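Local atomic coordinates of endoglucanase (Clostridium thermocellum, PDB entry 2E4T), a protein that hydrolyses internal beta-1,4-glucosidic bonds of cellulose and probably of xyloglucan, this chain being its glycoside hydrolase family 44 catalytic module. Residues Ser468-Val476 and Gln488-Asn498; Asn307-Leu317 and Tyr362-Ala373. All coordinates share one frame; numbering follows the deposited sequence.

Interaction 1: Ser468-Val476 and Gln488-Asn498; sequences SKNYTIGNV and QRTPIVNIKDN
Gly-474 and Ile-492 form a hydrogen-bonded antiparallel pair of a beta hairpin at one edge of the all-beta domain: Gly-474 N gives to Ile-492 O over 2.8 Å, nearly straight at 168°, and Gly-474 O takes the return bond from Ile-492 N. Ile-492 CB lies 3.6 Å from Gly-474 O. Toward the hairpin turn, Val-476 O accepts from Arg-489 N, while Val-476 CG2 meets Ile-492 CD1 at 3.8 Å on the buried face, where Phe-500 and Tyr-502 lie nearby. On the other side, by the Asn-475 and Gln-488 amides, a water gathers four partners, accepting from Asn-475 ND2, Val-476 N and Gln-488 NE2 and donating to Arg-489 O. The guanidinium of Arg-489 turns away to a salt bridge with Asp-480.

Beyond the pair the backbones part. Thr-472 and Ile-473 form a classic beta bulge against Glu-515, and another water bridges the gap by donating to both Thr-472 O and Val-493 O. Ile-495 points toward the other backbone; with CG1 beside its own N (chi1 -54°), its CD1 lies 3.7 Å from Ile-473 N and its CG2 3.4 Å from Tyr-471 O. At the far end, a single asparagine amide serves two backbone groups, which suits a residue that carries a donor and an acceptor side by side. Asn-498 ND2 donates to Lys-469 O, which lies in the plane of the amide, whereas OD1 accepts from Tyr-471 N on a lone pair. A water beside Asn-498 joins Tyr-471 O to Asn-498 N and also donates to Asn-498 OD1 at 3.2 Å.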
loop_
_atom_site.group_PDB
_atom_site.type_symbol
_atom_site.label_atom_id
_atom_site.label_comp_id
_atom_site.label_asym_id
_atom_site.label_seq_id
_atom_site.Cartn_x
_atom_site.Cartn_y
_atom_site.Cartn_z
ATOM N N SER A 468 21.708 -10.784 -23.256
ATOM C CA SER A 468 22.602 -10.298 -24.329
ATOM C C SER A 468 24.035 -10.053 -23.837
ATOM O O SER A 468 24.927 -9.759 -24.634
ATOM C CB SER A 468 22.055 -9.049 -25.012
ATOM O OG SER A 468 22.328 -7.902 -24.238
ATOM N N LYS A 469 24.253 -10.205 -22.540
ATOM C CA LYS A 469 25.550 -9.971 -21.905
ATOM C C LYS A 469 26.060 -11.275 -21.383
ATOM O O LYS A 469 25.264 -12.174 -21.091
ATOM C CB LYS A 469 25.349 -9.015 -20.724
ATOM C CG LYS A 469 24.609 -7.788 -21.154
ATOM C CD LYS A 469 25.507 -6.855 -22.003
ATOM C CE LYS A 469 24.789 -5.567 -22.481
ATOM N NZ LYS A 469 23.553 -5.825 -23.276
ATOM N N ASN A 470 27.376 -11.358 -21.243
ATOM C CA ASN A 470 28.016 -12.492 -20.611
ATOM C C ASN A 470 28.488 -12.070 -19.214
ATOM O O ASN A 470 29.480 -11.385 -19.027
ATOM C CB ASN A 470 29.215 -12.889 -21.442
ATOM C CG ASN A 470 29.768 -14.202 -21.007
ATOM O OD1 ASN A 470 30.961 -14.333 -20.734
ATOM N ND2 ASN A 470 28.894 -15.201 -20.924
ATOM N N TYR A 471 27.701 -12.405 -18.197
ATOM C CA TYR A 471 28.008 -11.920 -16.818
ATOM C C TYR A 471 29.239 -12.634 -16.226
ATOM O O TYR A 471 29.421 -13.846 -16.479
ATOM C CB TYR A 471 26.781 -12.138 -15.906
ATOM C CG TYR A 471 25.545 -11.448 -16.427
ATOM C CD1 TYR A 471 25.486 -10.059 -16.472
ATOM C CD2 TYR A 471 24.484 -12.187 -16.897
ATOM C CE1 TYR A 471 24.327 -9.411 -16.993
ATOM C CE2 TYR A 471 23.323 -11.515 -17.390
ATOM C CZ TYR A 471 23.277 -10.150 -17.445
ATOM O OH TYR A 471 22.140 -9.539 -17.962
ATOM N N THR A 472 30.040 -11.849 -15.492
ATOM C CA THR A 472 31.290 -12.401 -14.918
ATOM C C THR A 472 31.418 -12.225 -13.399
ATOM O O THR A 472 32.344 -12.734 -12.775
ATOM C CB THR A 472 32.530 -11.738 -15.559
ATOM O OG1 THR A 472 32.498 -10.334 -15.336
ATOM C CG2 THR A 472 32.589 -12.060 -17.026
ATOM N N ILE A 473 30.516 -11.500 -12.780
ATOM C CA ILE A 473 30.558 -11.423 -11.323
ATOM C C ILE A 473 29.120 -11.140 -10.882
ATOM O O ILE A 473 28.355 -10.415 -11.550
ATOM C CB ILE A 473 31.509 -10.294 -10.792
ATOM C CG1 ILE A 473 31.644 -10.360 -9.272
ATOM C CG2 ILE A 473 31.071 -8.908 -11.317
ATOM C CD1 ILE A 473 32.808 -9.514 -8.697
ATOM N N GLY A 474 28.749 -11.738 -9.736
ATOM C CA GLY A 474 27.495 -11.410 -9.068
ATOM C C GLY A 474 27.820 -10.945 -7.641
ATOM O O GLY A 474 28.152 -11.769 -6.765
ATOM N N ASN A 475 27.723 -9.646 -7.394
ATOM C CA ASN A 475 27.857 -9.162 -6.024
ATOM C C ASN A 475 26.575 -9.480 -5.270
ATOM O O ASN A 475 25.505 -9.585 -5.872
ATOM C CB ASN A 475 28.239 -7.709 -6.029
ATOM C CG ASN A 475 29.698 -7.513 -6.408
ATOM O OD1 ASN A 475 29.984 -7.006 -7.522
ATOM N ND2 ASN A 475 30.607 -7.973 -5.587
ATOM N N VAL A 476 26.698 -9.677 -3.948
ATOM C CA VAL A 476 25.592 -10.174 -3.165
ATOM C C VAL A 476 25.452 -9.392 -1.890
ATOM O O VAL A 476 26.442 -9.151 -1.178
ATOM C CB VAL A 476 25.805 -11.672 -2.788
ATOM C CG1 VAL A 476 24.591 -12.189 -1.982
ATOM C CG2 VAL A 476 26.002 -12.543 -4.046
ATOM N N GLN A 488 27.031 -7.068 2.788
ATOM C CA GLN A 488 27.603 -7.565 1.541
ATOM C C GLN A 488 28.284 -8.899 1.833
ATOM O O GLN A 488 28.988 -9.058 2.852
ATOM C CB GLN A 488 28.593 -6.549 0.933
ATOM C CG GLN A 488 28.961 -6.924 -0.477
ATOM C CD GLN A 488 29.744 -5.885 -1.185
ATOM O OE1 GLN A 488 30.076 -4.806 -0.663
ATOM N NE2 GLN A 488 30.095 -6.210 -2.429
ATOM N N ARG A 489 28.098 -9.835 0.912
ATOM C CA ARG A 489 28.627 -11.188 1.039
ATOM C C ARG A 489 29.663 -11.443 -0.058
ATOM O O ARG A 489 29.865 -10.630 -0.957
ATOM C CB ARG A 489 27.476 -12.201 0.918
ATOM C CG ARG A 489 26.275 -11.899 1.823
ATOM C CD ARG A 489 26.623 -11.796 3.295
ATOM N NE ARG A 489 25.494 -11.399 4.163
ATOM C CZ ARG A 489 24.783 -12.244 4.899
ATOM N NH1 ARG A 489 24.971 -13.588 4.813
ATOM N NH2 ARG A 489 23.835 -11.769 5.683
ATOM N N THR A 490 30.321 -12.602 0.003
ATOM C CA THR A 490 31.352 -12.902 -0.988
ATOM C C THR A 490 30.724 -12.930 -2.387
ATOM O O THR A 490 29.687 -13.576 -2.584
ATOM C CB THR A 490 31.957 -14.278 -0.677
ATOM O OG1 THR A 490 32.447 -14.204 0.664
ATOM C CG2 THR A 490 33.068 -14.620 -1.643
ATOM N N PRO A 491 31.350 -12.293 -3.386
ATOM C CA PRO A 491 30.731 -12.297 -4.717
ATOM C C PRO A 491 30.811 -13.682 -5.357
ATOM O O PRO A 491 31.762 -14.446 -5.141
ATOM C CB PRO A 491 31.606 -11.360 -5.512
ATOM C CG PRO A 491 32.950 -11.445 -4.844
ATOM C CD PRO A 491 32.549 -11.458 -3.328
ATOM N N ILE A 492 29.822 -13.941 -6.222
ATOM C CA ILE A 492 29.758 -15.128 -7.094
ATOM C C ILE A 492 30.677 -14.850 -8.285
ATOM O O ILE A 492 30.547 -13.800 -8.946
ATOM C CB ILE A 492 28.317 -15.303 -7.571
ATOM C CG1 ILE A 492 27.402 -15.657 -6.395
ATOM C CG2 ILE A 492 28.202 -16.302 -8.735
ATOM C CD1 ILE A 492 25.928 -15.369 -6.652
ATOM N N VAL A 493 31.634 -15.756 -8.562
ATOM C CA VAL A 493 32.591 -15.534 -9.610
ATOM C C VAL A 493 32.707 -16.637 -10.637
ATOM O O VAL A 493 33.348 -16.392 -11.676
ATOM C CB VAL A 493 34.018 -15.268 -9.042
ATOM C CG1 VAL A 493 34.014 -14.120 -8.033
ATOM C CG2 VAL A 493 34.593 -16.534 -8.447
ATOM N N ASN A 494 32.173 -17.823 -10.408
ATOM C CA ASN A 494 32.395 -18.892 -11.371
ATOM C C ASN A 494 31.161 -19.067 -12.226
ATOM O O ASN A 494 30.323 -19.951 -12.022
ATOM C CB ASN A 494 32.841 -20.204 -10.690
ATOM C CG ASN A 494 33.620 -21.008 -11.699
ATOM O OD1 ASN A 494 33.152 -21.133 -12.860
ATOM N ND2 ASN A 494 34.809 -21.489 -11.341
ATOM N N ILE A 495 31.029 -18.160 -13.190
ATOM C CA ILE A 495 29.889 -18.095 -14.086
ATOM C C ILE A 495 30.370 -18.619 -15.437
ATOM O O ILE A 495 31.327 -18.109 -16.012
ATOM C CB ILE A 495 29.332 -16.672 -14.188
ATOM C CG1 ILE A 495 29.010 -16.135 -12.754
ATOM C CG2 ILE A 495 28.108 -16.687 -15.100
ATOM C CD1 ILE A 495 28.576 -14.708 -12.739
ATOM N N LYS A 496 29.769 -19.729 -15.873
ATOM C CA LYS A 496 30.153 -20.386 -17.127
ATOM C C LYS A 496 28.994 -20.283 -18.090
ATOM O O LYS A 496 27.930 -20.881 -17.864
ATOM C CB LYS A 496 30.540 -21.835 -16.905
ATOM C CG LYS A 496 31.839 -21.953 -16.143
ATOM C CD LYS A 496 32.307 -23.399 -16.268
ATOM C CE LYS A 496 33.584 -23.697 -15.494
ATOM N NZ LYS A 496 33.441 -23.681 -13.979
ATOM N N ASP A 497 29.160 -19.523 -19.154
ATOM C CA ASP A 497 28.075 -19.360 -20.124
ATOM C C ASP A 497 26.774 -18.964 -19.414
ATOM O O ASP A 497 25.724 -19.587 -19.666
ATOM C CB ASP A 497 27.888 -20.667 -20.918
ATOM C CG ASP A 497 29.090 -21.007 -21.810
ATOM O OD1 ASP A 497 29.843 -20.094 -22.228
ATOM O OD2 ASP A 497 29.282 -22.206 -22.100
ATOM N N ASN A 498 26.879 -18.009 -18.479
ATOM C CA ASN A 498 25.687 -17.473 -17.786
ATOM C C ASN A 498 24.969 -18.546 -16.968
ATOM O O ASN A 498 23.756 -18.433 -16.731
ATOM C CB ASN A 498 24.776 -16.753 -18.798
ATOM C CG ASN A 498 25.220 -15.341 -19.037
ATOM O OD1 ASN A 498 26.035 -14.781 -18.344
ATOM N ND2 ASN A 498 24.641 -14.729 -20.092
HETATM O O HOH W 1 29.027 -15.974 -18.428
HETATM O O HOH W 2 34.050 -14.541 -13.497
HETATM O O HOH W 3 29.424 -9.042 -3.163
#

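Interaction 2: Asn307-Leu317 and Tyr362-Ala373; sequences NKARLQAPRTL and YGGGNHITGGIA
Arg-310 reaches from its helix across to Tyr-362 and Thr-369, and its length and flat, many-armed head suit the span. From CB, with CG anti to the backbone N (chi1 -178°), the chain runs out extended; CG passes 4.0 Å from Ala-373 CB, and CD lies against Tyr-362 O. A bend at chi3 then turns the guanidinium so that NE donates to Tyr-362 O at 2.9 Å, although the angle at the hydrogen is only 135°. CZ is 3.6 Å from Gly-364 CA, and Gly-364 N lies over one face of the group, a close approach that glycine permits. NH1 gives to Thr-369 OG1 and, within its own helix, to Asn-307 OD1; NH2 goes to Ile-295 O. The Asn-307 amide stacks on the ring of His-367, the N-cap residue whose ND1 accepts from Thr-369 N. Apolar packing completes the contact: Leu-311 CD2 touches Ile-372 CG2 at 3.7 Å, and Pro-314 CG lies near Tyr-362 CE2. Segment 307-312 of helix 304-312 runs almost parallel (9°) to segment 368-373, the start of helix 368-384, with the loop after barrel strand 354-360 alongside and helix 338-349 packing on Leu-317.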
loop_
_atom_site.group_PDB
_atom_site.type_symbol
_atom_site.label_atom_id
_atom_site.label_comp_id
_atom_site.label_asym_id
_atom_site.label_seq_id
_atom_site.Cartn_x
_atom_site.Cartn_y
_atom_site.Cartn_z
ATOM N N ASN A 307 5.108 -19.182 11.724
ATOM C CA ASN A 307 6.187 -18.598 10.903
ATOM C C ASN A 307 6.242 -19.249 9.511
ATOM O O ASN A 307 6.451 -18.538 8.497
ATOM C CB ASN A 307 7.505 -18.770 11.609
ATOM C CG ASN A 307 7.579 -18.037 12.934
ATOM O OD1 ASN A 307 6.818 -17.067 13.181
ATOM N ND2 ASN A 307 8.527 -18.450 13.791
ATOM N N LYS A 308 6.049 -20.578 9.450
ATOM C CA LYS A 308 6.056 -21.271 8.156
ATOM C C LYS A 308 4.870 -20.793 7.307
ATOM O O LYS A 308 5.019 -20.614 6.089
ATOM C CB LYS A 308 6.051 -22.772 8.361
ATOM C CG LYS A 308 7.377 -23.278 8.841
ATOM C CD LYS A 308 7.346 -24.778 9.114
ATOM C CE LYS A 308 8.764 -25.276 9.478
ATOM N NZ LYS A 308 8.714 -26.702 9.860
ATOM N N ALA A 309 3.687 -20.608 7.919
ATOM C CA ALA A 309 2.540 -20.135 7.165
ATOM C C ALA A 309 2.792 -18.708 6.662
ATOM O O ALA A 309 2.332 -18.342 5.574
ATOM C CB ALA A 309 1.276 -20.175 8.026
ATOM N N ARG A 310 3.481 -17.876 7.463
ATOM C CA ARG A 310 3.798 -16.511 7.019
ATOM C C ARG A 310 4.624 -16.531 5.738
ATOM O O ARG A 310 4.429 -15.727 4.831
ATOM C CB ARG A 310 4.516 -15.747 8.147
ATOM C CG ARG A 310 4.829 -14.315 7.764
ATOM C CD ARG A 310 5.455 -13.516 8.899
ATOM N NE ARG A 310 4.614 -13.502 10.070
ATOM C CZ ARG A 310 4.798 -14.250 11.174
ATOM N NH1 ARG A 310 5.928 -14.973 11.341
ATOM N NH2 ARG A 310 3.852 -14.282 12.128
ATOM N N LEU A 311 5.604 -17.473 5.680
ATOM C CA LEU A 311 6.442 -17.573 4.496
ATOM C C LEU A 311 5.653 -17.927 3.246
ATOM O O LEU A 311 6.036 -17.481 2.149
ATOM C CB LEU A 311 7.547 -18.616 4.716
ATOM C CG LEU A 311 8.603 -18.231 5.742
ATOM C CD1 LEU A 311 9.481 -19.459 6.050
ATOM C CD2 LEU A 311 9.449 -17.059 5.276
ATOM N N GLN A 312 4.596 -18.743 3.370
ATOM C CA GLN A 312 3.827 -19.153 2.207
ATOM C C GLN A 312 2.688 -18.175 1.868
ATOM O O GLN A 312 2.221 -18.171 0.718
ATOM C CB GLN A 312 3.235 -20.560 2.398
ATOM C CG GLN A 312 4.307 -21.620 2.658
ATOM C CD GLN A 312 5.361 -21.685 1.567
ATOM O OE1 GLN A 312 5.117 -21.459 0.377
ATOM N NE2 GLN A 312 6.589 -21.997 1.969
ATOM N N ALA A 313 2.213 -17.384 2.857
ATOM C CA ALA A 313 1.039 -16.567 2.661
ATOM C C ALA A 313 1.111 -15.618 1.457
ATOM O O ALA A 313 0.050 -15.360 0.860
ATOM C CB ALA A 313 0.741 -15.784 3.943
ATOM N N PRO A 314 2.271 -15.068 1.096
ATOM C CA PRO A 314 2.285 -14.186 -0.082
ATOM C C PRO A 314 1.755 -14.911 -1.356
ATOM O O PRO A 314 1.309 -14.225 -2.283
ATOM C CB PRO A 314 3.758 -13.781 -0.224
ATOM C CG PRO A 314 4.247 -13.825 1.214
ATOM C CD PRO A 314 3.586 -15.065 1.786
ATOM N N ARG A 315 1.801 -16.234 -1.391
ATOM C CA ARG A 315 1.285 -16.951 -2.552
ATOM C C ARG A 315 -0.205 -16.722 -2.767
ATOM O O ARG A 315 -0.681 -16.860 -3.902
ATOM C CB ARG A 315 1.662 -18.430 -2.442
ATOM C CG ARG A 315 3.135 -18.652 -2.631
ATOM C CD ARG A 315 3.582 -20.055 -2.224
ATOM N NE ARG A 315 2.906 -21.047 -3.082
ATOM C CZ ARG A 315 2.872 -22.348 -2.786
ATOM N NH1 ARG A 315 3.462 -22.826 -1.668
ATOM N NH2 ARG A 315 2.208 -23.161 -3.615
ATOM N N THR A 316 -0.969 -16.392 -1.719
ATOM C CA THR A 316 -2.391 -16.086 -1.955
ATOM C C THR A 316 -2.568 -14.877 -2.878
ATOM O O THR A 316 -3.613 -14.709 -3.499
ATOM C CB THR A 316 -3.089 -15.861 -0.599
ATOM O OG1 THR A 316 -2.932 -17.079 0.118
ATOM C CG2 THR A 316 -4.523 -15.446 -0.730
ATOM N N LEU A 317 -1.530 -14.013 -2.937
ATOM C CA LEU A 317 -1.595 -12.871 -3.824
ATOM C C LEU A 317 -1.644 -13.267 -5.314
ATOM O O LEU A 317 -2.233 -12.533 -6.107
ATOM C CB LEU A 317 -0.410 -11.933 -3.603
ATOM C CG LEU A 317 -0.349 -11.293 -2.217
ATOM C CD1 LEU A 317 0.983 -10.546 -2.023
ATOM C CD2 LEU A 317 -1.513 -10.319 -1.994
ATOM N N TYR A 362 2.294 -8.506 6.958
ATOM C CA TYR A 362 2.357 -9.958 7.034
ATOM C C TYR A 362 2.790 -10.466 8.423
ATOM O O TYR A 362 2.888 -11.692 8.617
ATOM C CB TYR A 362 3.231 -10.516 5.900
ATOM C CG TYR A 362 2.449 -10.608 4.612
ATOM C CD1 TYR A 362 1.998 -9.444 3.949
ATOM C CD2 TYR A 362 2.066 -11.843 4.100
ATOM C CE1 TYR A 362 1.146 -9.513 2.854
ATOM C CE2 TYR A 362 1.248 -11.934 2.993
ATOM C CZ TYR A 362 0.751 -10.772 2.393
ATOM O OH TYR A 362 -0.100 -10.786 1.311
ATOM N N GLY A 363 2.976 -9.542 9.354
ATOM C CA GLY A 363 3.326 -9.946 10.706
ATOM C C GLY A 363 4.783 -10.336 10.821
ATOM O O GLY A 363 5.593 -10.247 9.897
ATOM N N GLY A 364 5.139 -10.788 12.054
ATOM C CA GLY A 364 6.492 -11.236 12.265
ATOM C C GLY A 364 7.550 -10.193 11.926
ATOM O O GLY A 364 8.639 -10.533 11.500
ATOM N N GLY A 365 7.237 -8.907 12.148
ATOM C CA GLY A 365 8.082 -7.855 11.541
ATOM C C GLY A 365 9.455 -7.749 12.169
ATOM O O GLY A 365 10.366 -7.167 11.569
ATOM N N ASN A 366 9.606 -8.307 13.377
ATOM C CA ASN A 366 10.882 -8.395 14.085
ATOM C C ASN A 366 11.482 -9.810 14.016
ATOM O O ASN A 366 12.401 -10.146 14.779
ATOM C CB ASN A 366 10.752 -7.925 15.528
ATOM C CG ASN A 366 9.811 -8.820 16.317
ATOM O OD1 ASN A 366 9.099 -9.641 15.768
ATOM N ND2 ASN A 366 9.876 -8.713 17.629
ATOM N N HIS A 367 11.025 -10.605 13.036
ATOM C CA HIS A 367 11.470 -11.982 12.855
ATOM C C HIS A 367 11.911 -12.167 11.408
ATOM O O HIS A 367 11.345 -11.558 10.475
ATOM C CB HIS A 367 10.293 -12.961 13.145
ATOM C CG HIS A 367 10.673 -14.399 13.218
ATOM N ND1 HIS A 367 10.503 -15.299 12.166
ATOM C CD2 HIS A 367 11.186 -15.075 14.267
ATOM C CE1 HIS A 367 10.946 -16.472 12.596
ATOM N NE2 HIS A 367 11.354 -16.376 13.867
ATOM N N ILE A 368 12.848 -13.094 11.182
ATOM C CA ILE A 368 13.331 -13.330 9.823
ATOM C C ILE A 368 12.154 -13.626 8.875
ATOM O O ILE A 368 12.206 -13.176 7.696
ATOM C CB ILE A 368 14.367 -14.481 9.785
ATOM C CG1 ILE A 368 14.950 -14.684 8.385
ATOM C CG2 ILE A 368 13.791 -15.803 10.308
ATOM C CD1 ILE A 368 15.579 -13.465 7.733
ATOM N N THR A 369 11.134 -14.350 9.312
ATOM C CA THR A 369 10.047 -14.686 8.384
ATOM C C THR A 369 9.220 -13.455 7.993
ATOM O O THR A 369 8.641 -13.447 6.882
ATOM C CB THR A 369 9.168 -15.814 8.906
ATOM O OG1 THR A 369 8.502 -15.426 10.142
ATOM C CG2 THR A 369 9.917 -17.098 9.053
ATOM N N GLY A 370 9.136 -12.437 8.850
ATOM C CA GLY A 370 8.499 -11.206 8.430
ATOM C C GLY A 370 9.304 -10.488 7.376
ATOM O O GLY A 370 8.745 -9.833 6.471
ATOM N N GLY A 371 10.641 -10.581 7.436
ATOM C CA GLY A 371 11.491 -9.967 6.412
ATOM C C GLY A 371 11.439 -10.706 5.086
ATOM O O GLY A 371 11.382 -10.073 4.011
ATOM N N ILE A 372 11.487 -12.034 5.130
ATOM C CA ILE A 372 11.386 -12.812 3.910
ATOM C C ILE A 372 10.004 -12.625 3.280
ATOM O O ILE A 372 9.902 -12.399 2.059
ATOM C CB ILE A 372 11.735 -14.290 4.157
ATOM C CG1 ILE A 372 13.224 -14.402 4.579
ATOM C CG2 ILE A 372 11.438 -15.101 2.896
ATOM C CD1 ILE A 372 13.633 -15.812 4.994
ATOM N N ALA A 373 8.943 -12.705 4.078
ATOM C CA ALA A 373 7.606 -12.486 3.516
ATOM C C ALA A 373 7.503 -11.088 2.910
ATOM O O ALA A 373 6.922 -10.923 1.824
ATOM C CB ALA A 373 6.521 -12.718 4.567
HETATM O O HOH W 4 -1.489 -13.061 1.194
#

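The chain starts with strand 8-22 of the beta domain and lays down six of the eight barrel strands before interaction 2. This contact closes a loop of 44 residues that contains helix 338-349 and barrel strand 354-360. The chain then adds strand 388-391 to the barrel and returns to the beta domain, where interaction 1 closes a loop of 11 residues, the outer end of a hairpin with its turn. The loops lie in series, neither enclosing nor crossing. The centres of interactions 1 and 2 are about 29 Å apart and their nearest atoms about 9 Å. Interaction 2 ties helices outside the barrel strands; interaction 1 joins an outermost strand of the mixed sheet to its neighbour.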